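Local coordinates for putative fimbriae assembly chaperone (Salmonella typhimurium, PDB 2CO7), which probably acts as a periplasmic chaperone that helps fold fimbrial subunits and presents them for assembly into fimbriae, at residues B[8-13]-B[117-122]; B[157-162]-B[181-186]; B[170-175]-B[199-204]. All blocks are in the same frame, centred on the assembly; numbering follows the deposited sequence.

Contact 1. Residues B[8-13]-B[117-122]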
ATOM      1  N   ALA B   8      17.172  12.075 -17.053  1.00 32.66           N
ATOM      2  CA  ALA B   8      16.608  12.786 -15.874  1.00 32.07           C
ATOM      3  C   ALA B   8      15.338  12.132 -15.321  1.00 31.45           C
ATOM      4  O   ALA B   8      14.619  12.766 -14.550  1.00 31.87           O
ATOM      5  CB  ALA B   8      16.354  14.252 -16.203  1.00 32.65           C
ATOM      6  N   THR B   9      15.052  10.885 -15.704  1.00 31.00           N
ATOM      7  CA  THR B   9      13.997  10.118 -15.009  1.00 30.43           C
ATOM      8  C   THR B   9      14.520   9.710 -13.626  1.00 29.33           C
ATOM      9  O   THR B   9      15.639   9.199 -13.511  1.00 30.20           O
ATOM     10  CB  THR B   9      13.518   8.846 -15.792  1.00 30.43           C
ATOM     11  OG1 THR B   9      12.783   9.227 -16.961  1.00 31.97           O
ATOM     12  CG2 THR B   9      12.598   7.994 -14.938  1.00 30.39           C
ATOM     13  N   LYS B  10      13.714   9.940 -12.588  1.00 27.85           N
ATOM     14  CA  LYS B  10      14.018   9.442 -11.254  1.00 26.07           C
ATOM     15  C   LYS B  10      13.301   8.124 -11.029  1.00 25.45           C
ATOM     16  O   LYS B  10      12.069   8.045 -11.139  1.00 24.43           O
ATOM     17  CB  LYS B  10      13.583  10.430 -10.164  1.00 26.77           C
ATOM     18  CG  LYS B  10      13.844   9.933  -8.721  1.00 24.60           C
ATOM     19  CD  LYS B  10      15.341   9.724  -8.442  1.00 24.72           C
ATOM     20  CE  LYS B  10      15.627   8.938  -7.142  1.00 28.80           C
ATOM     21  NZ  LYS B  10      16.974   9.364  -6.561  1.00 29.54           N
ATOM     22  N   LEU B  11      14.086   7.099 -10.725  1.00 24.03           N
ATOM     23  CA  LEU B  11      13.571   5.785 -10.412  1.00 22.92           C
ATOM     24  C   LEU B  11      13.853   5.519  -8.954  1.00 22.64           C
ATOM     25  O   LEU B  11      14.914   5.897  -8.434  1.00 22.30           O
ATOM     26  CB  LEU B  11      14.258   4.688 -11.229  1.00 24.26           C
ATOM     27  CG  LEU B  11      14.286   4.789 -12.755  1.00 26.58           C
ATOM     28  CD1 LEU B  11      14.903   3.525 -13.303  1.00 28.62           C
ATOM     29  CD2 LEU B  11      12.859   4.971 -13.280  1.00 27.54           C
ATOM     30  N   PHE B  12      12.917   4.854  -8.301  1.00 19.20           N
ATOM     31  CA  PHE B  12      13.115   4.526  -6.886  1.00 18.72           C
ATOM     32  C   PHE B  12      12.306   3.330  -6.465  1.00 18.42           C
ATOM     33  O   PHE B  12      11.140   3.195  -6.856  1.00 17.27           O
ATOM     34  CB  PHE B  12      12.839   5.746  -5.991  1.00 17.74           C
ATOM     35  CG  PHE B  12      13.479   5.646  -4.634  1.00 19.13           C
ATOM     36  CD1 PHE B  12      14.863   5.576  -4.522  1.00 20.44           C
ATOM     37  CD2 PHE B  12      12.698   5.626  -3.480  1.00 20.77           C
ATOM     38  CE1 PHE B  12      15.476   5.477  -3.286  1.00 18.64           C
ATOM     39  CE2 PHE B  12      13.311   5.513  -2.218  1.00 16.64           C
ATOM     40  CZ  PHE B  12      14.705   5.442  -2.146  1.00 17.90           C
ATOM     41  N   SER B  13      12.939   2.444  -5.677  1.00 18.34           N
ATOM     42  CA  SER B  13      12.312   1.205  -5.242  1.00 19.89           C
ATOM     43  C   SER B  13      12.860   0.771  -3.866  1.00 19.38           C
ATOM     44  O   SER B  13      13.936   1.188  -3.468  1.00 19.36           O
ATOM     45  CB  SER B  13      12.571   0.075  -6.261  1.00 20.04           C
ATOM     46  OG  SER B  13      11.913  -1.115  -5.826  1.00 25.20           O
ATOM     47  N   ASP B 117      14.159  19.184 -10.891  1.00 28.65           N
ATOM     48  CA  ASP B 117      14.929  18.338  -9.984  1.00 28.55           C
ATOM     49  C   ASP B 117      13.930  17.403  -9.292  1.00 27.53           C
ATOM     50  O   ASP B 117      13.241  17.778  -8.333  1.00 27.09           O
ATOM     51  CB  ASP B 117      15.718  19.196  -8.981  1.00 29.25           C
ATOM     52  CG  ASP B 117      16.417  18.372  -7.888  1.00 32.22           C
ATOM     53  OD1 ASP B 117      16.930  17.256  -8.161  1.00 32.84           O
ATOM     54  OD2 ASP B 117      16.442  18.863  -6.733  1.00 36.60           O
ATOM     55  N   LEU B 118      13.872  16.184  -9.816  1.00 26.97           N
ATOM     56  CA  LEU B 118      12.868  15.192  -9.455  1.00 26.50           C
ATOM     57  C   LEU B 118      13.378  14.271  -8.358  1.00 26.16           C
ATOM     58  O   LEU B 118      14.466  13.703  -8.473  1.00 26.99           O
ATOM     59  CB  LEU B 118      12.551  14.354 -10.693  1.00 26.56           C
ATOM     60  CG  LEU B 118      11.499  14.796 -11.732  1.00 26.69           C
ATOM     61  CD1 LEU B 118      10.998  16.205 -11.599  1.00 25.04           C
ATOM     62  CD2 LEU B 118      11.956  14.497 -13.111  1.00 26.96           C
ATOM     63  N   ASN B 119      12.603  14.100  -7.297  1.00 25.67           N
ATOM     64  CA  ASN B 119      12.973  13.069  -6.310  1.00 25.24           C
ATOM     65  C   ASN B 119      11.749  12.393  -5.726  1.00 24.16           C
ATOM     66  O   ASN B 119      10.617  12.860  -5.893  1.00 23.14           O
ATOM     67  CB  ASN B 119      13.901  13.622  -5.208  1.00 26.23           C
ATOM     68  CG  ASN B 119      15.016  12.611  -4.779  1.00 28.76           C
ATOM     69  OD1 ASN B 119      15.995  12.982  -4.091  1.00 31.40           O
ATOM     70  ND2 ASN B 119      14.892  11.361  -5.213  1.00 27.80           N
ATOM     71  N   LEU B 120      11.989  11.281  -5.036  1.00 23.06           N
ATOM     72  CA  LEU B 120      10.900  10.462  -4.557  1.00 22.80           C
ATOM     73  C   LEU B 120      11.194   9.969  -3.157  1.00 23.66           C
ATOM     74  O   LEU B 120      12.345   9.847  -2.770  1.00 23.02           O
ATOM     75  CB  LEU B 120      10.739   9.272  -5.493  1.00 22.15           C
ATOM     76  CG  LEU B 120      10.206   9.491  -6.920  1.00 24.15           C
ATOM     77  CD1 LEU B 120      10.402   8.220  -7.747  1.00 23.83           C
ATOM     78  CD2 LEU B 120       8.721   9.906  -6.934  1.00 21.26           C
ATOM     79  N   SER B 121      10.152   9.678  -2.397  1.00 23.36           N
ATOM     80  CA  SER B 121      10.321   8.829  -1.240  1.00 24.92           C
ATOM     81  C   SER B 121       9.172   7.829  -1.274  1.00 23.38           C
ATOM     82  O   SER B 121       8.112   8.116  -1.818  1.00 22.54           O
ATOM     83  CB  SER B 121      10.313   9.641   0.048  1.00 25.86           C
ATOM     84  OG  SER B 121       9.027  10.137   0.311  1.00 29.77           O
ATOM     85  N   ILE B 122       9.389   6.643  -0.727  1.00 22.28           N
ATOM     86  CA  ILE B 122       8.363   5.608  -0.841  1.00 21.49           C
ATOM     87  C   ILE B 122       8.123   4.901   0.481  1.00 20.91           C
ATOM     88  O   ILE B 122       8.999   4.882   1.346  1.00 20.33           O
ATOM     89  CB  ILE B 122       8.613   4.626  -2.046  1.00 22.31           C
ATOM     90  CG1 ILE B 122       9.903   3.845  -1.870  1.00 24.66           C
ATOM     91  CG2 ILE B 122       8.753   5.412  -3.408  1.00 21.64           C
ATOM     92  CD1 ILE B 122      10.199   2.827  -3.072  1.00 23.87           C
TER
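The ring of Phe-12 meets Ile-122 at its edge: the CG2 methyl of Ile-122 lies in the ring plane, while CG1 of the same residue approaches CD2 obliquely at 3.7 Å. The carbonyl oxygen of Leu-120 also reaches the ring at a slant. Outside the two strands, Gln-38, Tyr-40 and Pro-101 touch the Phe-12 side chain. CG1 of Ile-122 sits flanked by both backbone neighbours (chi1 63°), and from there CD1 extends until it lies 3.4 Å from CA of Ser-13, a close carbon contact. Further back, CD1 of Leu-120 fits beside CB of Phe-12 (3.9 Å) and 3.8 Å from the carbonyl oxygen of Lys-10. The Lys-10 chain bends at chi2 and runs past Leu-118, whose CB is 4.1 Å from CB of Lys-10, and on across the side chain of Asn-119; its ammonium is hydrogen-bonded to Tyr-40 OH. At the start of the modelled chain, the CD2 methyl of Leu-118 rests 3.5 Å from the carbonyl oxygen of Ala-8. The strands run nearly parallel (10°) with axes 6.9 Å apart, and no clear hydrogen bond joins them; side chains from each fill the interval. Residues of both strands pair antiparallel with a strand of the other protein chain and so continue the sheet into that chain. The arrangement is consistent with that of PapD-like chaperones, whose immunoglobulin-like N-terminal domain lends a strand to a pilus subunit by donor-strand complementation.

Contact 2. Residues B[157-162]-B[181-186]. With SO4 (sulfate ion), chain D.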
ATOM      1  N   VAL B 157     -19.962 -11.332   1.601  1.00 18.41           N
ATOM      2  CA  VAL B 157     -19.175 -12.465   2.068  1.00 17.71           C
ATOM      3  C   VAL B 157     -19.141 -12.402   3.587  1.00 18.03           C
ATOM      4  O   VAL B 157     -18.893 -11.332   4.168  1.00 18.63           O
ATOM      5  CB  VAL B 157     -17.734 -12.455   1.467  1.00 17.64           C
ATOM      6  CG1 VAL B 157     -17.008 -11.184   1.833  1.00 17.72           C
ATOM      7  CG2 VAL B 157     -16.943 -13.687   1.928  1.00 17.53           C
ATOM      8  N   GLU B 158     -19.410 -13.546   4.207  1.00 17.85           N
ATOM      9  CA  GLU B 158     -19.496 -13.663   5.645  1.00 17.63           C
ATOM     10  C   GLU B 158     -18.394 -14.599   6.099  1.00 18.54           C
ATOM     11  O   GLU B 158     -18.301 -15.729   5.635  1.00 18.82           O
ATOM     12  CB  GLU B 158     -20.876 -14.189   6.073  1.00 18.16           C
ATOM     13  CG  GLU B 158     -21.976 -13.360   5.405  1.00 18.87           C
ATOM     14  CD  GLU B 158     -23.375 -13.821   5.688  1.00 21.42           C
ATOM     15  OE1 GLU B 158     -23.566 -14.989   6.074  1.00 22.12           O
ATOM     16  OE2 GLU B 158     -24.277 -12.988   5.511  1.00 23.18           O
ATOM     17  N   ASN B 159     -17.573 -14.112   7.018  1.00 18.14           N
ATOM     18  CA  ASN B 159     -16.430 -14.902   7.526  1.00 17.98           C
ATOM     19  C   ASN B 159     -16.659 -15.324   8.985  1.00 19.77           C
ATOM     20  O   ASN B 159     -16.439 -14.543   9.897  1.00 19.54           O
ATOM     21  CB  ASN B 159     -15.128 -14.063   7.370  1.00 18.59           C
ATOM     22  CG  ASN B 159     -13.898 -14.765   7.966  1.00 19.55           C
ATOM     23  OD1 ASN B 159     -13.871 -15.983   8.140  1.00 22.53           O
ATOM     24  ND2 ASN B 159     -12.909 -13.997   8.291  1.00 17.16           N
ATOM     25  N   PRO B 160     -17.067 -16.587   9.218  1.00 19.63           N
ATOM     26  CA  PRO B 160     -17.360 -17.016  10.597  1.00 20.70           C
ATOM     27  C   PRO B 160     -16.102 -17.580  11.311  1.00 20.88           C
ATOM     28  O   PRO B 160     -16.212 -18.209  12.361  1.00 21.72           O
ATOM     29  CB  PRO B 160     -18.375 -18.138  10.374  1.00 20.92           C
ATOM     30  CG  PRO B 160     -17.790 -18.838   9.107  1.00 22.02           C
ATOM     31  CD  PRO B 160     -17.285 -17.668   8.240  1.00 21.17           C
ATOM     32  N   THR B 161     -14.922 -17.327  10.750  1.00 20.28           N
ATOM     33  CA  THR B 161     -13.681 -17.916  11.261  1.00 19.46           C
ATOM     34  C   THR B 161     -12.871 -16.883  12.022  1.00 20.39           C
ATOM     35  O   THR B 161     -13.121 -15.690  11.859  1.00 20.06           O
ATOM     36  CB  THR B 161     -12.773 -18.470  10.086  1.00 18.50           C
ATOM     37  OG1 THR B 161     -12.017 -17.421   9.488  1.00 18.91           O
ATOM     38  CG2 THR B 161     -13.606 -19.177   9.012  1.00 20.31           C
ATOM     39  N   PRO B 162     -11.906 -17.338  12.852  1.00 21.42           N
ATOM     40  CA  PRO B 162     -10.974 -16.442  13.549  1.00 21.14           C
ATOM     41  C   PRO B 162      -9.892 -15.776  12.715  1.00 20.75           C
ATOM     42  O   PRO B 162      -9.062 -15.080  13.303  1.00 21.33           O
ATOM     43  CB  PRO B 162     -10.322 -17.346  14.609  1.00 21.75           C
ATOM     44  CG  PRO B 162     -10.481 -18.753  14.058  1.00 23.25           C
ATOM     45  CD  PRO B 162     -11.725 -18.757  13.230  1.00 21.73           C
ATOM     46  N   GLU B 181     -12.581  -5.922  -0.121  1.00 27.09           N
ATOM     47  CA  GLU B 181     -11.475  -5.724   0.826  1.00 25.97           C
ATOM     48  C   GLU B 181     -11.220  -7.025   1.601  1.00 25.18           C
ATOM     49  O   GLU B 181     -12.074  -7.928   1.603  1.00 25.12           O
ATOM     50  CB  GLU B 181     -11.815  -4.593   1.796  1.00 26.44           C
ATOM     51  CG  GLU B 181     -11.870  -3.194   1.162  1.00 28.11           C
ATOM     52  CD  GLU B 181     -12.604  -2.162   2.026  1.00 29.16           C
ATOM     53  OE1 GLU B 181     -13.343  -2.554   2.967  1.00 32.54           O
ATOM     54  OE2 GLU B 181     -12.465  -0.951   1.737  1.00 33.64           O
ATOM     55  N   TYR B 182     -10.069  -7.144   2.260  1.00 22.02           N
ATOM     56  CA  TYR B 182      -9.838  -8.294   3.143  1.00 21.09           C
ATOM     57  C   TYR B 182     -10.965  -8.356   4.175  1.00 19.81           C
ATOM     58  O   TYR B 182     -11.503  -7.324   4.544  1.00 18.80           O
ATOM     59  CB  TYR B 182      -8.482  -8.219   3.823  1.00 20.86           C
ATOM     60  CG  TYR B 182      -8.270  -7.087   4.794  1.00 21.38           C
ATOM     61  CD1 TYR B 182      -7.569  -5.922   4.406  1.00 21.54           C
ATOM     62  CD2 TYR B 182      -8.699  -7.205   6.125  1.00 21.95           C
ATOM     63  CE1 TYR B 182      -7.336  -4.895   5.324  1.00 22.32           C
ATOM     64  CE2 TYR B 182      -8.477  -6.187   7.060  1.00 19.73           C
ATOM     65  CZ  TYR B 182      -7.784  -5.057   6.669  1.00 22.18           C
ATOM     66  OH  TYR B 182      -7.589  -4.115   7.660  1.00 22.10           O
ATOM     67  N   VAL B 183     -11.370  -9.561   4.530  1.00 19.51           N
ATOM     68  CA  VAL B 183     -12.467  -9.785   5.461  1.00 18.69           C
ATOM     69  C   VAL B 183     -11.900 -10.156   6.841  1.00 18.94           C
ATOM     70  O   VAL B 183     -11.279 -11.205   6.994  1.00 19.93           O
ATOM     71  CB  VAL B 183     -13.408 -10.912   4.983  1.00 18.16           C
ATOM     72  CG1 VAL B 183     -14.704 -10.825   5.727  1.00 18.86           C
ATOM     73  CG2 VAL B 183     -13.650 -10.801   3.462  1.00 18.77           C
ATOM     74  N   PRO B 184     -12.095  -9.279   7.841  1.00 19.13           N
ATOM     75  CA  PRO B 184     -11.595  -9.615   9.184  1.00 18.92           C
ATOM     76  C   PRO B 184     -12.257 -10.834   9.825  1.00 19.21           C
ATOM     77  O   PRO B 184     -13.326 -11.322   9.359  1.00 19.84           O
ATOM     78  CB  PRO B 184     -11.846  -8.308   9.984  1.00 19.36           C
ATOM     79  CG  PRO B 184     -11.833  -7.223   8.883  1.00 20.18           C
ATOM     80  CD  PRO B 184     -12.702  -7.939   7.831  1.00 18.55           C
ATOM     81  N   PRO B 185     -11.662 -11.319  10.947  1.00 18.76           N
ATOM     82  CA  PRO B 185     -12.279 -12.404  11.678  1.00 18.84           C
ATOM     83  C   PRO B 185     -13.740 -12.107  12.054  1.00 18.19           C
ATOM     84  O   PRO B 185     -14.070 -10.972  12.380  1.00 18.21           O
ATOM     85  CB  PRO B 185     -11.419 -12.488  12.952  1.00 18.90           C
ATOM     86  CG  PRO B 185     -10.060 -12.007  12.494  1.00 19.51           C
ATOM     87  CD  PRO B 185     -10.426 -10.847  11.579  1.00 19.30           C
ATOM     88  N   PHE B 186     -14.621 -13.116  12.003  1.00 18.93           N
ATOM     89  CA  PHE B 186     -15.993 -12.956  12.509  1.00 18.68           C
ATOM     90  C   PHE B 186     -16.660 -11.674  11.967  1.00 19.19           C
ATOM     91  O   PHE B 186     -17.266 -10.887  12.701  1.00 18.90           O
ATOM     92  CB  PHE B 186     -16.000 -12.990  14.051  1.00 20.61           C
ATOM     93  CG  PHE B 186     -15.313 -14.205  14.644  1.00 19.60           C
ATOM     94  CD1 PHE B 186     -15.791 -15.490  14.367  1.00 24.17           C
ATOM     95  CD2 PHE B 186     -14.206 -14.075  15.470  1.00 20.64           C
ATOM     96  CE1 PHE B 186     -15.169 -16.621  14.920  1.00 24.32           C
ATOM     97  CE2 PHE B 186     -13.577 -15.226  16.049  1.00 21.39           C
ATOM     98  CZ  PHE B 186     -14.041 -16.473  15.763  1.00 21.92           C
TER
HETATM   99  S   SO4 D1221      -6.953  -5.956   0.469  1.00 16.20           S
HETATM  100  O1  SO4 D1221      -6.642  -5.437  -0.875  1.00 17.65           O
HETATM  101  O2  SO4 D1221      -5.856  -5.653   1.378  1.00 14.85           O
HETATM  102  O3  SO4 D1221      -8.192  -5.286   0.860  1.00 14.12           O
HETATM  103  O4  SO4 D1221      -7.284  -7.391   0.430  1.00 15.91           O
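Phe-186 and Thr-161 meet twice through one carbonyl: the oxygen of Thr-161 accepts the backbone N-H of Phe-186 (3.0 Å) and also sits over the centre of the Phe-186 ring, 3.6 Å above its plane. With CG turned away from its carbonyl carbon (chi1 -53°), the ring swings back over the 160-162 turn, where its CZ touches CB of Pro-162 at 4.0 Å. Pro-185 lays its CG against the carbonyl oxygen of Pro-162 (3.3 Å). Next to this, ND2 of Asn-159 donates to the oxygen of Pro-184 (2.9 Å); the bond is bent (135° at the hydrogen), and the donor stands above the carbonyl plane. Deeper still, CG1 of Val-157 packs on CG2 of Val-183 at 3.8 Å.

What positions the Asn-159 amide is an Asx turn: OD1 takes the backbone N-H of Thr-161 from above its carbonyl plane and, on an in-plane lone pair, the Thr-161 hydroxyl (OG1 to OD1, 2.7 Å). With ND2 also bonded to the oxygen of Phe-163, the amide is gripped at both ends and its rotation fixed. Tyr-182 N binds a sulfate, probably from the crystallisation liquor, that Lys-127 of the other protein chain also holds. The contact lies on strand 154-159 and the residues after it; that strand runs between strands 147-151 and 187-191, and Val-157 touches Trp-148 and Lys-189 of those strands.

Contact 3. Residues B[170-175]-B[199-204]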
ATOM      1  N   VAL B 170     -11.260 -13.645  -7.029  1.00 20.01           N
ATOM      2  CA  VAL B 170     -12.719 -13.832  -6.862  1.00 18.70           C
ATOM      3  C   VAL B 170     -13.534 -13.654  -8.177  1.00 18.68           C
ATOM      4  O   VAL B 170     -13.386 -12.643  -8.865  1.00 17.47           O
ATOM      5  CB  VAL B 170     -13.304 -12.854  -5.788  1.00 18.74           C
ATOM      6  CG1 VAL B 170     -14.770 -13.131  -5.565  1.00 18.89           C
ATOM      7  CG2 VAL B 170     -12.544 -12.939  -4.463  1.00 20.02           C
ATOM      8  N   THR B 171     -14.403 -14.614  -8.506  1.00 17.51           N
ATOM      9  CA  THR B 171     -15.309 -14.474  -9.650  1.00 18.04           C
ATOM     10  C   THR B 171     -16.748 -14.836  -9.303  1.00 17.98           C
ATOM     11  O   THR B 171     -16.989 -15.666  -8.430  1.00 17.05           O
ATOM     12  CB  THR B 171     -14.886 -15.340 -10.877  1.00 18.50           C
ATOM     13  OG1 THR B 171     -14.724 -16.718 -10.478  1.00 18.81           O
ATOM     14  CG2 THR B 171     -13.589 -14.802 -11.496  1.00 17.80           C
ATOM     15  N   VAL B 172     -17.693 -14.194  -9.979  1.00 17.04           N
ATOM     16  CA  VAL B 172     -19.115 -14.491  -9.827  1.00 18.12           C
ATOM     17  C   VAL B 172     -19.680 -14.819 -11.206  1.00 18.86           C
ATOM     18  O   VAL B 172     -19.649 -13.988 -12.114  1.00 18.15           O
ATOM     19  CB  VAL B 172     -19.885 -13.318  -9.143  1.00 18.04           C
ATOM     20  CG1 VAL B 172     -21.391 -13.557  -9.176  1.00 18.30           C
ATOM     21  CG2 VAL B 172     -19.388 -13.145  -7.696  1.00 19.15           C
ATOM     22  N   GLY B 173     -20.184 -16.044 -11.356  1.00 19.58           N
ATOM     23  CA  GLY B 173     -20.522 -16.588 -12.669  1.00 20.15           C
ATOM     24  C   GLY B 173     -19.421 -16.332 -13.689  1.00 20.78           C
ATOM     25  O   GLY B 173     -19.692 -15.963 -14.838  1.00 20.96           O
ATOM     26  N   GLY B 174     -18.177 -16.522 -13.260  1.00 21.02           N
ATOM     27  CA  GLY B 174     -17.011 -16.324 -14.114  1.00 21.41           C
ATOM     28  C   GLY B 174     -16.528 -14.895 -14.303  1.00 21.62           C
ATOM     29  O   GLY B 174     -15.441 -14.690 -14.841  1.00 21.85           O
ATOM     30  N   LYS B 175     -17.334 -13.912 -13.895  1.00 21.68           N
ATOM     31  CA  LYS B 175     -16.970 -12.497 -14.017  1.00 22.11           C
ATOM     32  C   LYS B 175     -16.098 -12.110 -12.820  1.00 22.70           C
ATOM     33  O   LYS B 175     -16.517 -12.328 -11.676  1.00 22.62           O
ATOM     34  CB  LYS B 175     -18.215 -11.584 -14.055  1.00 22.48           C
ATOM     35  CG  LYS B 175     -19.463 -12.144 -14.788  1.00 22.50           C
ATOM     36  CD  LYS B 175     -19.577 -11.719 -16.248  1.00 24.81           C
ATOM     37  CE  LYS B 175     -20.695 -12.497 -16.955  1.00 23.84           C
ATOM     38  NZ  LYS B 175     -21.902 -12.663 -16.077  1.00 24.80           N
ATOM     39  N   GLY B 199     -24.475 -15.812 -10.002  1.00 28.69           N
ATOM     40  CA  GLY B 199     -24.135 -17.223 -10.152  1.00 27.47           C
ATOM     41  C   GLY B 199     -23.117 -17.718  -9.137  1.00 26.52           C
ATOM     42  O   GLY B 199     -22.947 -17.129  -8.056  1.00 27.03           O
ATOM     43  N   ASP B 200     -22.429 -18.799  -9.478  1.00 25.21           N
ATOM     44  CA  ASP B 200     -21.518 -19.424  -8.513  1.00 24.85           C
ATOM     45  C   ASP B 200     -20.276 -18.572  -8.252  1.00 23.60           C
ATOM     46  O   ASP B 200     -19.773 -17.885  -9.136  1.00 22.93           O
ATOM     47  CB  ASP B 200     -21.186 -20.860  -8.932  1.00 25.46           C
ATOM     48  CG  ASP B 200     -22.439 -21.761  -8.999  1.00 26.76           C
ATOM     49  OD1 ASP B 200     -23.458 -21.475  -8.329  1.00 28.56           O
ATOM     50  OD2 ASP B 200     -22.417 -22.753  -9.750  1.00 30.45           O
ATOM     51  N   ILE B 201     -19.810 -18.585  -7.010  1.00 22.87           N
ATOM     52  CA  ILE B 201     -18.665 -17.793  -6.646  1.00 21.91           C
ATOM     53  C   ILE B 201     -17.469 -18.707  -6.604  1.00 21.33           C
ATOM     54  O   ILE B 201     -17.569 -19.854  -6.158  1.00 21.13           O
ATOM     55  CB  ILE B 201     -18.880 -17.121  -5.284  1.00 22.32           C
ATOM     56  CG1 ILE B 201     -20.171 -16.307  -5.330  1.00 23.52           C
ATOM     57  CG2 ILE B 201     -17.692 -16.216  -4.912  1.00 21.89           C
ATOM     58  CD1 ILE B 201     -21.009 -16.468  -4.095  1.00 26.18           C
ATOM     59  N   GLU B 202     -16.339 -18.198  -7.085  1.00 20.79           N
ATOM     60  CA  GLU B 202     -15.062 -18.884  -6.958  1.00 20.37           C
ATOM     61  C   GLU B 202     -14.060 -17.902  -6.376  1.00 20.00           C
ATOM     62  O   GLU B 202     -14.073 -16.725  -6.729  1.00 19.58           O
ATOM     63  CB  GLU B 202     -14.571 -19.419  -8.312  1.00 19.52           C
ATOM     64  CG  GLU B 202     -13.173 -20.066  -8.241  1.00 20.67           C
ATOM     65  CD  GLU B 202     -12.651 -20.596  -9.578  1.00 22.96           C
ATOM     66  OE1 GLU B 202     -13.476 -20.963 -10.439  1.00 24.44           O
ATOM     67  OE2 GLU B 202     -11.406 -20.645  -9.771  1.00 26.87           O
ATOM     68  N   TRP B 203     -13.204 -18.381  -5.479  1.00 19.14           N
ATOM     69  CA  TRP B 203     -12.198 -17.530  -4.875  1.00 20.14           C
ATOM     70  C   TRP B 203     -10.989 -18.320  -4.455  1.00 20.08           C
ATOM     71  O   TRP B 203     -11.031 -19.553  -4.394  1.00 19.13           O
ATOM     72  CB  TRP B 203     -12.763 -16.765  -3.657  1.00 20.66           C
ATOM     73  CG  TRP B 203     -13.142 -17.634  -2.469  1.00 21.55           C
ATOM     74  CD1 TRP B 203     -12.419 -17.813  -1.322  1.00 24.79           C
ATOM     75  CD2 TRP B 203     -14.342 -18.409  -2.316  1.00 24.04           C
ATOM     76  NE1 TRP B 203     -13.098 -18.669  -0.468  1.00 23.91           N
ATOM     77  CE2 TRP B 203     -14.283 -19.033  -1.045  1.00 23.82           C
ATOM     78  CE3 TRP B 203     -15.469 -18.621  -3.121  1.00 22.40           C
ATOM     79  CZ2 TRP B 203     -15.307 -19.881  -0.573  1.00 23.12           C
ATOM     80  CZ3 TRP B 203     -16.475 -19.456  -2.663  1.00 22.60           C
ATOM     81  CH2 TRP B 203     -16.381 -20.079  -1.387  1.00 24.31           C
ATOM     82  N   ARG B 204      -9.917 -17.583  -4.188  1.00 19.82           N
ATOM     83  CA  ARG B 204      -8.714 -18.123  -3.581  1.00 20.63           C
ATOM     84  C   ARG B 204      -8.359 -17.210  -2.407  1.00 20.76           C
ATOM     85  O   ARG B 204      -8.912 -16.116  -2.273  1.00 21.72           O
ATOM     86  CB  ARG B 204      -7.570 -18.173  -4.587  1.00 20.34           C
ATOM     87  CG  ARG B 204      -7.776 -19.143  -5.755  1.00 21.85           C
ATOM     88  CD  ARG B 204      -6.786 -18.825  -6.839  1.00 24.64           C
ATOM     89  NE  ARG B 204      -7.031 -19.531  -8.092  1.00 24.75           N
ATOM     90  CZ  ARG B 204      -6.391 -20.635  -8.474  1.00 25.73           C
ATOM     91  NH1 ARG B 204      -5.484 -21.195  -7.681  1.00 25.89           N
ATOM     92  NH2 ARG B 204      -6.683 -21.197  -9.649  1.00 27.10           N
TER
HETATM   93  O   HOH W   1     -17.581 -17.821 -10.425  1.00 25.37           O
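Thr-171 and Glu-202 form the hydrogen-bonded pair of an antiparallel two-strand contact in the C-terminal domain, whose fold in this chaperone family is immunoglobulin-like; strand 170-172 pairs with strand 201-205 and then turns back as a beta hairpin.

The backbone carries the register. N of Thr-171 donates to O of Glu-202 (2.8 Å) and N of Glu-202 to O of Thr-171 (2.9 Å), both nearly straight at 163°. Beyond them, N of Gly-173 reaches O of Asp-200 at 2.9 Å, so the pairing extends into the turn. CA-H...O contacts fill in between, for example CA of Ile-201 on O of Thr-171. Within the hairpin, Val-172 and Lys-175 exchange two backbone bonds around a type I' turn with Gly-173 and Gly-174 at its corners, where both take positive phi.

Apolar packing occupies the face bearing Val-172 and Ile-201. The two side chains project together from the sheet, CG2 of Val-172 being 4.0 Å from CG1 of Ile-201. CG2 of Val-170 touches CB of Trp-203 at 3.9 Å, and the indole extends away to meet the rings of Trp-148 and Phe-216. Trp-148 and Glu-150 of strand 147-151 also touch Ile-201, so this side faces the 147-151 sheet.

The other face carries Thr-171 and Glu-202, which run alongside each other. With chi1 at 54°, the Thr-171 hydroxyl is set toward the partner strand, OG1 lying 3.5 Å from CB of Glu-202. It also meets a water, OG1 to water O 3.1 Å, and that water accepts the N-H of Gly-174 at 3.2 Å, tying the hydroxyl to the turn.

From the N terminus, contact 1 comes first: residues 8-13 meet 117-122 across 103 intervening residues, packing strand 10-16 beside strand 116-131 of the N-terminal domain where both meet the other protein chain. It closes before contacts 2 and 3 open, and lies in series with them, about 38 and 39 Å away between centres. In the C-terminal domain the segments alternate: 157-162, 170-175, 181-186, 199-204. Contacts 2 and 3 therefore cross, their centres about 17 Å apart without touching. Contact 2 ties residues 157-162 to the loop leading into strand 187-191; contact 3 joins the 170-176 hairpin to strand 201-205.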